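Local coordinates for isocitrate dehydrogenase [NAD] subunit 1, mitochondrial (Saccharomyces cerevisiae, PDB 3BLX), which oxidises and decarboxylates isocitrate to 2-oxoglutarate with NAD+ in the citric acid cycle, as part of an allosteric octamer with subunit 2, and also binds mitochondrial mRNA leaders, at residues S35-F40 and I47-I52; G259-R264 and V268-S273; G16-T21 and N300-N305; E65-L70 and R98-I103. All blocks are in the same frame, centred on the assembly; numbering follows the deposited sequence.

Contact 1. Residues S35-F40 and I47-I52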
loop_
_atom_site.group_PDB
_atom_site.type_symbol
_atom_site.label_atom_id
_atom_site.label_comp_id
_atom_site.label_asym_id
_atom_site.label_seq_id
_atom_site.Cartn_x
_atom_site.Cartn_y
_atom_site.Cartn_z
ATOM N N SER E 35 31.690 -28.346 -0.649
ATOM C CA SER E 35 31.670 -29.108 -1.882
ATOM C C SER E 35 31.140 -28.271 -3.061
ATOM O O SER E 35 31.778 -28.195 -4.106
ATOM C CB SER E 35 30.860 -30.385 -1.676
ATOM O OG SER E 35 30.593 -31.029 -2.899
ATOM N N VAL E 36 29.989 -27.623 -2.877
ATOM C CA VAL E 36 29.410 -26.785 -3.915
ATOM C C VAL E 36 30.308 -25.582 -4.217
ATOM O O VAL E 36 30.617 -25.326 -5.355
ATOM C CB VAL E 36 27.994 -26.304 -3.541
ATOM C CG1 VAL E 36 27.590 -25.136 -4.423
ATOM C CG2 VAL E 36 26.997 -27.429 -3.697
ATOM N N ARG E 37 30.714 -24.843 -3.195
ATOM C CA ARG E 37 31.637 -23.726 -3.372
ATOM C C ARG E 37 32.830 -24.119 -4.241
ATOM O O ARG E 37 33.216 -23.371 -5.143
ATOM C CB ARG E 37 32.142 -23.230 -2.027
ATOM C CG ARG E 37 31.515 -21.967 -1.570
ATOM C CD ARG E 37 32.384 -21.315 -0.530
ATOM N NE ARG E 37 31.923 -21.630 0.809
ATOM C CZ ARG E 37 31.453 -20.723 1.658
ATOM N NH1 ARG E 37 31.403 -19.446 1.283
ATOM N NH2 ARG E 37 31.044 -21.090 2.879
ATOM N N THR E 38 33.400 -25.293 -3.947
ATOM C CA THR E 38 34.566 -25.840 -4.647
ATOM C C THR E 38 34.282 -26.162 -6.125
ATOM O O THR E 38 35.009 -25.746 -7.023
ATOM C CB THR E 38 35.114 -27.120 -3.929
ATOM O OG1 THR E 38 35.591 -26.794 -2.621
ATOM C CG2 THR E 38 36.254 -27.721 -4.701
ATOM N N ILE E 39 33.237 -26.923 -6.379
ATOM C CA ILE E 39 32.830 -27.162 -7.755
ATOM C C ILE E 39 32.541 -25.861 -8.513
ATOM O O ILE E 39 32.838 -25.740 -9.704
ATOM C CB ILE E 39 31.599 -28.040 -7.820
ATOM C CG1 ILE E 39 31.870 -29.389 -7.149
ATOM C CG2 ILE E 39 31.145 -28.206 -9.256
ATOM C CD1 ILE E 39 30.646 -30.297 -7.058
ATOM N N PHE E 40 31.969 -24.880 -7.829
ATOM C CA PHE E 40 31.596 -23.627 -8.490
ATOM C C PHE E 40 32.800 -22.786 -8.900
ATOM O O PHE E 40 32.823 -22.271 -9.992
ATOM C CB PHE E 40 30.623 -22.795 -7.636
ATOM C CG PHE E 40 29.163 -23.117 -7.876
ATOM C CD1 PHE E 40 28.755 -24.409 -8.157
ATOM C CD2 PHE E 40 28.206 -22.142 -7.770
ATOM C CE1 PHE E 40 27.425 -24.699 -8.353
ATOM C CE2 PHE E 40 26.886 -22.427 -7.959
ATOM C CZ PHE E 40 26.488 -23.705 -8.256
ATOM N N ILE E 47 29.123 -16.334 -9.845
ATOM C CA ILE E 47 28.352 -16.214 -8.634
ATOM C C ILE E 47 29.245 -15.798 -7.488
ATOM O O ILE E 47 30.287 -16.398 -7.255
ATOM C CB ILE E 47 27.628 -17.533 -8.319
ATOM C CG1 ILE E 47 26.505 -17.754 -9.328
ATOM C CG2 ILE E 47 27.080 -17.517 -6.907
ATOM C CD1 ILE E 47 25.672 -18.955 -9.062
ATOM N N ASP E 48 28.851 -14.733 -6.804
ATOM C CA ASP E 48 29.508 -14.297 -5.580
ATOM C C ASP E 48 28.648 -14.672 -4.371
ATOM O O ASP E 48 27.482 -14.301 -4.283
ATOM C CB ASP E 48 29.733 -12.789 -5.605
ATOM C CG ASP E 48 30.782 -12.344 -6.645
ATOM O OD1 ASP E 48 31.631 -13.168 -7.052
ATOM O OD2 ASP E 48 30.757 -11.152 -7.041
ATOM N N TRP E 49 29.212 -15.423 -3.441
ATOM C CA TRP E 49 28.459 -15.814 -2.263
ATOM C C TRP E 49 28.443 -14.705 -1.237
ATOM O O TRP E 49 29.462 -14.081 -0.973
ATOM C CB TRP E 49 29.061 -17.052 -1.647
ATOM C CG TRP E 49 29.242 -18.186 -2.617
ATOM C CD1 TRP E 49 30.417 -18.646 -3.124
ATOM C CD2 TRP E 49 28.210 -19.015 -3.171
ATOM N NE1 TRP E 49 30.184 -19.696 -3.965
ATOM C CE2 TRP E 49 28.840 -19.953 -4.009
ATOM C CE3 TRP E 49 26.818 -19.059 -3.032
ATOM C CZ2 TRP E 49 28.137 -20.922 -4.699
ATOM C CZ3 TRP E 49 26.117 -20.015 -3.746
ATOM C CH2 TRP E 49 26.775 -20.934 -4.558
ATOM N N GLU E 50 27.273 -14.439 -0.673
ATOM C CA GLU E 50 27.190 -13.546 0.469
ATOM C C GLU E 50 26.880 -14.476 1.610
ATOM O O GLU E 50 25.728 -14.775 1.892
ATOM C CB GLU E 50 26.082 -12.538 0.297
ATOM C CG GLU E 50 25.914 -11.563 1.479
ATOM C CD GLU E 50 24.879 -10.429 1.227
ATOM O OE1 GLU E 50 24.302 -9.913 2.204
ATOM O OE2 GLU E 50 24.633 -10.040 0.060
ATOM N N THR E 51 27.927 -14.971 2.237
ATOM C CA THR E 51 27.781 -16.054 3.176
ATOM C C THR E 51 27.353 -15.568 4.571
ATOM O O THR E 51 27.865 -14.594 5.086
ATOM C CB THR E 51 29.025 -16.998 3.155
ATOM O OG1 THR E 51 29.241 -17.535 4.453
ATOM C CG2 THR E 51 30.262 -16.268 2.708
ATOM N N ILE E 52 26.353 -16.228 5.143
ATOM C CA ILE E 52 25.785 -15.796 6.412
ATOM C C ILE E 52 26.077 -16.815 7.502
ATOM O O ILE E 52 25.690 -17.987 7.399
ATOM C CB ILE E 52 24.234 -15.607 6.353
ATOM C CG1 ILE E 52 23.815 -14.698 5.201
ATOM C CG2 ILE E 52 23.734 -15.034 7.671
ATOM C CD1 ILE E 52 24.329 -13.263 5.349
#
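Helix 35-40 runs nearly antiparallel to strand 47-51, the two short axes inclined at 154° and 10.8 Å apart at their closest, which sets Arg37 across from Trp49 and Phe40 across from Ile47. No hydrogen bond crosses; side chains fill the space, above all the indole of Trp49. Its CG stands anti to the carbonyl carbon (chi1 -53°), and the ring reaches from the strand to the helix. The six-membered end meets Phe40, with Trp49 CZ2 3.3 Å from Phe40 CD2. Their planes are 30° from parallel, yet with centroids 5.4 Å apart the rings barely overlap. Val36 CG1 is 4.3 Å from Trp49 CZ2 and also lies over one face of the Phe40 ring, toward its rim, while Ile47 CD1 approaches Phe40 CE2 at 3.8 Å. At the other end of the indole, Arg37 CG packs 3.6 Å from Trp49 NE1. The arginine chain bends at chi3, bringing the edge of its guanidinium to Thr51, where Arg37 NH1 is 3.7 Å from Thr51 CG2. Any cation-pi attraction to Trp49 is long and at most weak. With an alanine in place of the tryptophan, Phe40 and the aliphatic part of Arg37 would probably lose the surface they lean on, leaving a gap between helix and strand. The contact joins the last two elements of a beta-alpha-beta unit, strand 17-25, helix 27-42 and strand 47-51. Val20 of the first strand touches Ile47 and Trp49, Ser295 of helix 289-302 meets Val36 and Phe40, and Ile39 packs on helix 335-347.

Contact 2. Residues G259-R264 and V268-S273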
loop_
_atom_site.group_PDB
_atom_site.type_symbol
_atom_site.label_atom_id
_atom_site.label_comp_id
_atom_site.label_asym_id
_atom_site.label_seq_id
_atom_site.Cartn_x
_atom_site.Cartn_y
_atom_site.Cartn_z
ATOM N N GLY E 259 16.174 -30.300 -3.615
ATOM C CA GLY E 259 15.035 -29.587 -3.105
ATOM C C GLY E 259 15.080 -28.108 -3.424
ATOM O O GLY E 259 16.161 -27.541 -3.670
ATOM N N ALA E 260 13.897 -27.486 -3.407
ATOM C CA ALA E 260 13.780 -26.055 -3.611
ATOM C C ALA E 260 12.590 -25.513 -2.863
ATOM O O ALA E 260 11.589 -26.192 -2.697
ATOM C CB ALA E 260 13.674 -25.731 -5.119
ATOM N N ASN E 261 12.702 -24.274 -2.428
ATOM C CA ASN E 261 11.597 -23.588 -1.798
ATOM C C ASN E 261 11.288 -22.266 -2.487
ATOM O O ASN E 261 12.166 -21.416 -2.628
ATOM C CB ASN E 261 11.930 -23.375 -0.343
ATOM C CG ASN E 261 12.072 -24.671 0.389
ATOM O OD1 ASN E 261 11.081 -25.320 0.721
ATOM N ND2 ASN E 261 13.306 -25.066 0.644
ATOM N N PHE E 262 10.043 -22.088 -2.908
ATOM C CA PHE E 262 9.670 -20.885 -3.633
ATOM C C PHE E 262 8.624 -20.031 -2.972
ATOM O O PHE E 262 7.680 -20.541 -2.370
ATOM C CB PHE E 262 9.159 -21.261 -4.981
ATOM C CG PHE E 262 10.167 -21.966 -5.831
ATOM C CD1 PHE E 262 10.253 -23.338 -5.808
ATOM C CD2 PHE E 262 11.004 -21.260 -6.684
ATOM C CE1 PHE E 262 11.152 -24.003 -6.628
ATOM C CE2 PHE E 262 11.898 -21.902 -7.492
ATOM C CZ PHE E 262 11.969 -23.285 -7.477
ATOM N N GLY E 263 8.818 -18.722 -3.096
ATOM C CA GLY E 263 7.795 -17.728 -2.827
ATOM C C GLY E 263 7.574 -16.932 -4.102
ATOM O O GLY E 263 8.139 -17.240 -5.138
ATOM N N ARG E 264 6.756 -15.897 -4.050
ATOM C CA ARG E 264 6.579 -15.095 -5.240
ATOM C C ARG E 264 7.870 -14.380 -5.639
ATOM O O ARG E 264 8.244 -14.381 -6.800
ATOM C CB ARG E 264 5.436 -14.101 -5.043
ATOM C CG ARG E 264 5.170 -13.290 -6.300
ATOM C CD ARG E 264 4.182 -12.164 -6.066
ATOM N NE ARG E 264 4.241 -11.187 -7.165
ATOM C CZ ARG E 264 3.717 -11.360 -8.392
ATOM N NH1 ARG E 264 3.065 -12.493 -8.720
ATOM N NH2 ARG E 264 3.841 -10.391 -9.308
ATOM N N VAL E 268 14.798 -20.327 -2.362
ATOM C CA VAL E 268 15.882 -20.809 -1.527
ATOM C C VAL E 268 16.078 -22.286 -1.823
ATOM O O VAL E 268 15.140 -23.077 -1.716
ATOM C CB VAL E 268 15.544 -20.636 -0.030
ATOM C CG1 VAL E 268 16.524 -21.413 0.829
ATOM C CG2 VAL E 268 15.512 -19.168 0.365
ATOM N N PHE E 269 17.293 -22.657 -2.204
ATOM C CA PHE E 269 17.574 -24.033 -2.609
ATOM C C PHE E 269 18.281 -24.801 -1.516
ATOM O O PHE E 269 19.123 -24.247 -0.823
ATOM C CB PHE E 269 18.360 -24.047 -3.919
ATOM C CG PHE E 269 17.593 -23.449 -5.055
ATOM C CD1 PHE E 269 16.847 -24.246 -5.902
ATOM C CD2 PHE E 269 17.533 -22.080 -5.206
ATOM C CE1 PHE E 269 16.114 -23.690 -6.917
ATOM C CE2 PHE E 269 16.800 -21.508 -6.220
ATOM C CZ PHE E 269 16.090 -22.326 -7.087
ATOM N N GLU E 270 17.906 -26.070 -1.348
ATOM C CA GLU E 270 18.325 -26.854 -0.183
ATOM C C GLU E 270 17.854 -28.272 -0.341
ATOM O O GLU E 270 16.814 -28.512 -0.937
ATOM C CB GLU E 270 17.730 -26.286 1.108
ATOM C CG GLU E 270 16.332 -26.799 1.421
ATOM C CD GLU E 270 15.900 -26.584 2.885
ATOM O OE1 GLU E 270 16.778 -26.442 3.767
ATOM O OE2 GLU E 270 14.674 -26.565 3.159
ATOM N N PRO E 271 18.615 -29.223 0.198
ATOM C CA PRO E 271 18.275 -30.649 0.119
ATOM C C PRO E 271 16.835 -30.941 0.580
ATOM O O PRO E 271 16.388 -30.490 1.645
ATOM C CB PRO E 271 19.283 -31.298 1.063
ATOM C CG PRO E 271 20.432 -30.367 1.099
ATOM C CD PRO E 271 19.835 -28.985 0.985
ATOM N N GLY E 272 16.127 -31.717 -0.233
ATOM C CA GLY E 272 14.711 -31.877 -0.091
ATOM C C GLY E 272 14.240 -32.691 1.096
ATOM O O GLY E 272 13.037 -32.702 1.393
ATOM N N SER E 273 15.155 -33.381 1.769
ATOM C CA SER E 273 14.769 -34.232 2.884
ATOM C C SER E 273 15.310 -33.737 4.204
ATOM O O SER E 273 15.044 -34.327 5.247
ATOM C CB SER E 273 15.201 -35.678 2.648
ATOM O OG SER E 273 14.126 -36.417 2.110
#
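Gly259 O accepts a hydrogen bond from the backbone N of Glu270 at 3.3 Å; the N-H points almost straight at it (175°), though from above the carbonyl plane. The partner chain at 270-272 lies so near that a CB on Gly259 would run into Glu270 O and Gly272 CA. Ala260 forms a non-hydrogen-bonded pair with Phe269, its CB 3.6 Å from ring atom CD1, on the face turned to helix 289-302. These are the arms of a beta hairpin, strands 258-262 and 267-269, within the large mixed sheet. Asn261 and Val268 make the hydrogen-bonded pair, Asn261 N to Val268 O at 2.8 Å and Val268 N to Asn261 O at 2.9 Å; their side chains both touch Ile103 on the opposite face. Glu270 CG sits between its backbone N and carbonyl carbon (chi1 86°), and the extended chain carries OE2 toward Asn261 ND2, which gives it a weak bond at 3.2 Å, amide and carboxylate planes 69° apart. A salt bridge to Arg274 chiefly holds that carboxylate, and the Asn261 side chain lies about 6 Å from that of Arg129, which probably binds substrate. Phe262 CZ comes within 4.2 Å of Phe269 CE1, the ring planes nearly perpendicular.

Contact 3. Residues G16-T21 and N300-N305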
loop_
_atom_site.group_PDB
_atom_site.type_symbol
_atom_site.label_atom_id
_atom_site.label_comp_id
_atom_site.label_asym_id
_atom_site.label_seq_id
_atom_site.Cartn_x
_atom_site.Cartn_y
_atom_site.Cartn_z
ATOM N N GLY E 16 27.124 -9.012 -14.892
ATOM C CA GLY E 16 27.154 -10.423 -15.232
ATOM C C GLY E 16 27.240 -11.356 -14.036
ATOM O O GLY E 16 27.017 -12.563 -14.194
ATOM N N ARG E 17 27.566 -10.816 -12.852
ATOM C CA ARG E 17 27.696 -11.651 -11.642
ATOM C C ARG E 17 26.509 -11.593 -10.670
ATOM O O ARG E 17 26.095 -10.517 -10.201
ATOM C CB ARG E 17 28.944 -11.258 -10.853
ATOM C CG ARG E 17 30.237 -11.508 -11.545
ATOM C CD ARG E 17 31.380 -11.492 -10.538
ATOM N NE ARG E 17 32.345 -12.486 -10.977
ATOM C CZ ARG E 17 32.419 -13.730 -10.523
ATOM N NH1 ARG E 17 31.626 -14.143 -9.546
ATOM N NH2 ARG E 17 33.317 -14.543 -11.042
ATOM N N PHE E 18 25.993 -12.752 -10.313
ATOM C CA PHE E 18 24.932 -12.805 -9.314
ATOM C C PHE E 18 25.487 -12.839 -7.907
ATOM O O PHE E 18 26.483 -13.490 -7.656
ATOM C CB PHE E 18 24.141 -14.049 -9.502
ATOM C CG PHE E 18 23.450 -14.138 -10.810
ATOM C CD1 PHE E 18 22.195 -13.594 -10.973
ATOM C CD2 PHE E 18 24.031 -14.813 -11.871
ATOM C CE1 PHE E 18 21.530 -13.706 -12.175
ATOM C CE2 PHE E 18 23.371 -14.927 -13.072
ATOM C CZ PHE E 18 22.119 -14.371 -13.222
ATOM N N THR E 19 24.853 -12.114 -6.991
ATOM C CA THR E 19 25.135 -12.271 -5.572
ATOM C C THR E 19 24.076 -13.188 -4.978
ATOM O O THR E 19 22.918 -12.827 -4.956
ATOM C CB THR E 19 25.080 -10.941 -4.828
ATOM O OG1 THR E 19 26.027 -10.051 -5.408
ATOM C CG2 THR E 19 25.419 -11.143 -3.364
ATOM N N VAL E 20 24.451 -14.383 -4.533
ATOM C CA VAL E 20 23.476 -15.224 -3.848
ATOM C C VAL E 20 23.796 -15.498 -2.375
ATOM O O VAL E 20 24.935 -15.675 -1.980
ATOM C CB VAL E 20 23.140 -16.521 -4.618
ATOM C CG1 VAL E 20 23.723 -16.463 -6.027
ATOM C CG2 VAL E 20 23.582 -17.729 -3.846
ATOM N N THR E 21 22.754 -15.485 -1.560
ATOM C CA THR E 21 22.880 -15.794 -0.145
ATOM C C THR E 21 23.309 -17.249 0.060
ATOM O O THR E 21 22.775 -18.178 -0.587
ATOM C CB THR E 21 21.563 -15.499 0.600
ATOM O OG1 THR E 21 21.254 -14.118 0.456
ATOM C CG2 THR E 21 21.669 -15.794 2.097
ATOM N N ASN E 300 19.688 -23.442 -12.894
ATOM C CA ASN E 300 18.554 -23.397 -13.810
ATOM C C ASN E 300 17.716 -22.138 -13.608
ATOM O O ASN E 300 17.402 -21.420 -14.547
ATOM C CB ASN E 300 17.648 -24.615 -13.617
ATOM C CG ASN E 300 18.219 -25.889 -14.246
ATOM O OD1 ASN E 300 19.139 -25.846 -15.069
ATOM N ND2 ASN E 300 17.659 -27.030 -13.866
ATOM N N HIS E 301 17.365 -21.879 -12.361
ATOM C CA HIS E 301 16.547 -20.746 -12.011
ATOM C C HIS E 301 17.211 -19.401 -12.330
ATOM O O HIS E 301 16.551 -18.435 -12.710
ATOM C CB HIS E 301 16.246 -20.806 -10.524
ATOM C CG HIS E 301 15.073 -19.979 -10.117
ATOM N ND1 HIS E 301 15.209 -18.762 -9.488
ATOM C CD2 HIS E 301 13.737 -20.201 -10.237
ATOM C CE1 HIS E 301 14.011 -18.256 -9.244
ATOM N NE2 HIS E 301 13.101 -19.117 -9.674
ATOM N N LEU E 302 18.523 -19.325 -12.144
ATOM C CA LEU E 302 19.246 -18.094 -12.418
ATOM C C LEU E 302 19.441 -17.861 -13.910
ATOM O O LEU E 302 19.953 -16.821 -14.309
ATOM C CB LEU E 302 20.592 -18.144 -11.739
ATOM C CG LEU E 302 20.499 -17.943 -10.246
ATOM C CD1 LEU E 302 21.860 -18.158 -9.621
ATOM C CD2 LEU E 302 20.011 -16.540 -9.979
ATOM N N GLY E 303 19.050 -18.842 -14.727
ATOM C CA GLY E 303 19.225 -18.788 -16.167
ATOM C C GLY E 303 20.573 -19.256 -16.688
ATOM O O GLY E 303 20.816 -19.236 -17.901
ATOM N N LEU E 304 21.462 -19.648 -15.774
ATOM C CA LEU E 304 22.718 -20.254 -16.163
ATOM C C LEU E 304 22.345 -21.580 -16.806
ATOM O O LEU E 304 21.789 -21.598 -17.898
ATOM C CB LEU E 304 23.618 -20.396 -14.959
ATOM C CG LEU E 304 23.980 -18.995 -14.421
ATOM C CD1 LEU E 304 24.874 -19.061 -13.190
ATOM C CD2 LEU E 304 24.626 -18.095 -15.496
ATOM N N ASN E 305 22.625 -22.690 -16.158
ATOM C CA ASN E 305 22.071 -23.975 -16.616
ATOM C C ASN E 305 22.735 -24.705 -17.810
ATOM O O ASN E 305 22.486 -25.883 -18.050
ATOM C CB ASN E 305 20.522 -23.932 -16.706
ATOM C CG ASN E 305 20.006 -23.441 -18.035
ATOM O OD1 ASN E 305 20.603 -23.706 -19.074
ATOM N ND2 ASN E 305 18.873 -22.735 -18.016
#
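Phe18, on strand 17-21, and Leu302, at the C-terminal end of helix 289-302, have their CA atoms 8.4 Å apart; no hydrogen bond crosses, and side chains do most of the bridging. The phenyl ring of Phe18 is the centre. With CG anti to the carbonyl carbon (chi1 -62°), the ring reaches from the strand toward the helix end, and the side chains of Phe18 and Leu302 run past each other in opposite directions. Leu302 CD2 sits over one face, displaced toward the CD1-CE1 side of the rim, 4.1 Å from the centroid of the Phe18 ring and 25° off its normal, a CH-pi contact. Farther out on the ring, Phe18 CZ is 3.4 Å from the backbone Leu302 O. Leu304 CD2 comes in beside Phe18 CE2 at 4.2 Å, and two residues along the strand Val20 CG1 touches Leu302 CD1 at 4.4 Å. Replacing the phenylalanine by an alanine would probably leave Leu302 CD2 and Leu304 CD2 without their partner and open a gap between the strand and the helix end. Arg17 turns to the second subunit, another copy of this protein, and bonds His301 O there. The helix stops in a Schellman motif, with Gly303 at positive phi (85°), and this turn brings Leu302 and Leu304 onto Phe18, a helix C terminus packed on a strand of an alpha/beta sheet.

Contact 4. Residues E65-L70 and R98-I103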
loop_
_atom_site.group_PDB
_atom_site.type_symbol
_atom_site.label_atom_id
_atom_site.label_comp_id
_atom_site.label_asym_id
_atom_site.label_seq_id
_atom_site.Cartn_x
_atom_site.Cartn_y
_atom_site.Cartn_z
ATOM N N GLU E 65 19.932 -11.609 9.890
ATOM C CA GLU E 65 20.891 -11.349 8.830
ATOM C C GLU E 65 20.659 -12.171 7.562
ATOM O O GLU E 65 20.965 -11.732 6.449
ATOM C CB GLU E 65 22.322 -11.545 9.334
ATOM C CG GLU E 65 22.841 -10.396 10.183
ATOM C CD GLU E 65 22.722 -9.021 9.507
ATOM O OE1 GLU E 65 22.531 -8.970 8.267
ATOM O OE2 GLU E 65 22.828 -7.987 10.219
ATOM N N ALA E 66 20.120 -13.366 7.723
ATOM C CA ALA E 66 19.821 -14.205 6.582
ATOM C C ALA E 66 18.582 -13.712 5.839
ATOM O O ALA E 66 18.549 -13.672 4.618
ATOM C CB ALA E 66 19.640 -15.639 7.035
ATOM N N VAL E 67 17.563 -13.336 6.595
ATOM C CA VAL E 67 16.350 -12.802 6.018
ATOM C C VAL E 67 16.703 -11.536 5.257
ATOM O O VAL E 67 16.319 -11.371 4.106
ATOM C CB VAL E 67 15.249 -12.546 7.106
ATOM C CG1 VAL E 67 14.069 -11.763 6.549
ATOM C CG2 VAL E 67 14.763 -13.854 7.663
ATOM N N GLU E 68 17.471 -10.667 5.892
ATOM C CA GLU E 68 17.866 -9.397 5.296
ATOM C C GLU E 68 18.699 -9.601 4.017
ATOM O O GLU E 68 18.510 -8.898 3.015
ATOM C CB GLU E 68 18.597 -8.535 6.332
ATOM C CG GLU E 68 18.158 -7.048 6.332
ATOM C CD GLU E 68 16.623 -6.852 6.373
ATOM O OE1 GLU E 68 16.113 -6.002 5.612
ATOM O OE2 GLU E 68 15.918 -7.535 7.157
ATOM N N SER E 69 19.585 -10.589 4.048
ATOM C CA SER E 69 20.353 -10.947 2.877
ATOM C C SER E 69 19.473 -11.475 1.749
ATOM O O SER E 69 19.673 -11.103 0.596
ATOM C CB SER E 69 21.434 -11.954 3.250
ATOM O OG SER E 69 22.177 -12.352 2.119
ATOM N N LEU E 70 18.493 -12.326 2.076
ATOM C CA LEU E 70 17.546 -12.812 1.072
ATOM C C LEU E 70 16.678 -11.715 0.495
ATOM O O LEU E 70 16.369 -11.744 -0.681
ATOM C CB LEU E 70 16.682 -13.909 1.611
ATOM C CG LEU E 70 17.388 -15.263 1.555
ATOM C CD1 LEU E 70 16.679 -16.242 2.451
ATOM C CD2 LEU E 70 17.462 -15.792 0.140
ATOM N N ARG E 98 9.237 -18.383 6.118
ATOM C CA ARG E 98 7.847 -18.621 5.797
ATOM C C ARG E 98 6.955 -17.414 6.178
ATOM O O ARG E 98 6.074 -17.034 5.427
ATOM C CB ARG E 98 7.424 -19.955 6.421
ATOM C CG ARG E 98 6.111 -19.953 7.120
ATOM C CD ARG E 98 5.980 -21.118 8.072
ATOM N NE ARG E 98 6.507 -22.353 7.505
ATOM C CZ ARG E 98 7.366 -23.146 8.140
ATOM N NH1 ARG E 98 7.773 -22.847 9.366
ATOM N NH2 ARG E 98 7.809 -24.242 7.551
ATOM N N LYS E 99 7.208 -16.792 7.325
ATOM C CA LYS E 99 6.408 -15.632 7.762
ATOM C C LYS E 99 6.835 -14.319 7.119
ATOM O O LYS E 99 5.988 -13.530 6.748
ATOM C CB LYS E 99 6.429 -15.425 9.290
ATOM C CG LYS E 99 6.167 -16.647 10.154
ATOM C CD LYS E 99 4.731 -17.098 10.171
ATOM C CE LYS E 99 4.532 -18.268 11.156
ATOM N NZ LYS E 99 3.307 -19.069 10.855
ATOM N N GLN E 100 8.137 -14.075 7.018
ATOM C CA GLN E 100 8.612 -12.808 6.482
ATOM C C GLN E 100 8.766 -12.808 4.971
ATOM O O GLN E 100 8.524 -11.795 4.332
ATOM C CB GLN E 100 9.924 -12.385 7.132
ATOM C CG GLN E 100 9.801 -12.036 8.587
ATOM C CD GLN E 100 11.105 -11.553 9.164
ATOM O OE1 GLN E 100 11.627 -10.516 8.750
ATOM N NE2 GLN E 100 11.647 -12.306 10.129
ATOM N N LEU E 101 9.166 -13.931 4.387
ATOM C CA LEU E 101 9.404 -13.934 2.948
ATOM C C LEU E 101 8.261 -14.589 2.194
ATOM O O LEU E 101 8.240 -14.597 0.976
ATOM C CB LEU E 101 10.705 -14.644 2.624
ATOM C CG LEU E 101 11.956 -14.023 3.188
ATOM C CD1 LEU E 101 13.110 -14.753 2.548
ATOM C CD2 LEU E 101 11.973 -12.512 2.887
ATOM N N ASP E 102 7.312 -15.149 2.926
ATOM C CA ASP E 102 6.164 -15.818 2.319
ATOM C C ASP E 102 6.567 -16.891 1.291
ATOM O O ASP E 102 6.005 -16.992 0.209
ATOM C CB ASP E 102 5.191 -14.796 1.720
ATOM C CG ASP E 102 3.773 -15.365 1.527
ATOM O OD1 ASP E 102 3.379 -16.326 2.243
ATOM O OD2 ASP E 102 3.039 -14.842 0.652
ATOM N N ILE E 103 7.555 -17.695 1.652
ATOM C CA ILE E 103 7.988 -18.802 0.810
ATOM C C ILE E 103 7.063 -19.968 1.076
ATOM O O ILE E 103 7.109 -20.570 2.146
ATOM C CB ILE E 103 9.423 -19.176 1.149
ATOM C CG1 ILE E 103 10.354 -18.032 0.726
ATOM C CG2 ILE E 103 9.821 -20.419 0.440
ATOM C CD1 ILE E 103 11.793 -18.237 1.115
#
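Gln100 is where segment 98-103 first meets helix 65-70, two residues after Arg98, which probably binds substrate; Arg98 NE and NH1 bond Asn131 O and Gly89 O, and its guanidinium makes a cation-pi contact with Phe136. In Gln100, CG lies anti to the carbonyl carbon (chi1 -67°) and the chain is extended beyond it, so that the Gln100 side chain crosses that of Val67 at about a right angle. Gln100 OE1 ends 3.5 Å from Val67 CG1, an oxygen resting against a methyl group. Leu101 comes next and divides its two branches between Leu70 and Val67. Its CD1 branch touches Leu70 CB at 3.8 Å and Leu70 CD1 at 3.9 Å, while its CD2 branch approaches Val67 CG1 at 4.3 Å. Val67 offers that methyl to both residues. Asp102 then leaves helical geometry with positive phi (53°), turning the chain, and its carboxylate pairs with Arg161. Ile103 follows, packing on Leu97. Between the two segments there is neither a hydrogen bond nor a salt bridge: apolar branches carry the contact, with the amide of an exposed glutamine at its margin, so shape rather than directed bonding fits the chain around Gln100 and Leu101 to helix 60-73.

In the fold
From the N terminus, strand 17-25 opens the longest loop, which contact 3 closes only at 300-305, nearly 280 residues later. The other three contacts lie within that span, one after another, and none cross. Contact 1 closes first, across a short turn; contact 4 follows, bringing 98-103 back to 65-70; contact 2 is a tight hairpin much later. Contacts 1 and 3 share neighbouring strands of the sheet, joined by the Asp48-Arg17 salt bridge. Ser69 links contact 4 to Thr21 of contact 3, while Ile103 and Leu70 pack on Val268 of contact 2. His301 touches Phe262 and Phe269, tying the hairpin to helix 289-302.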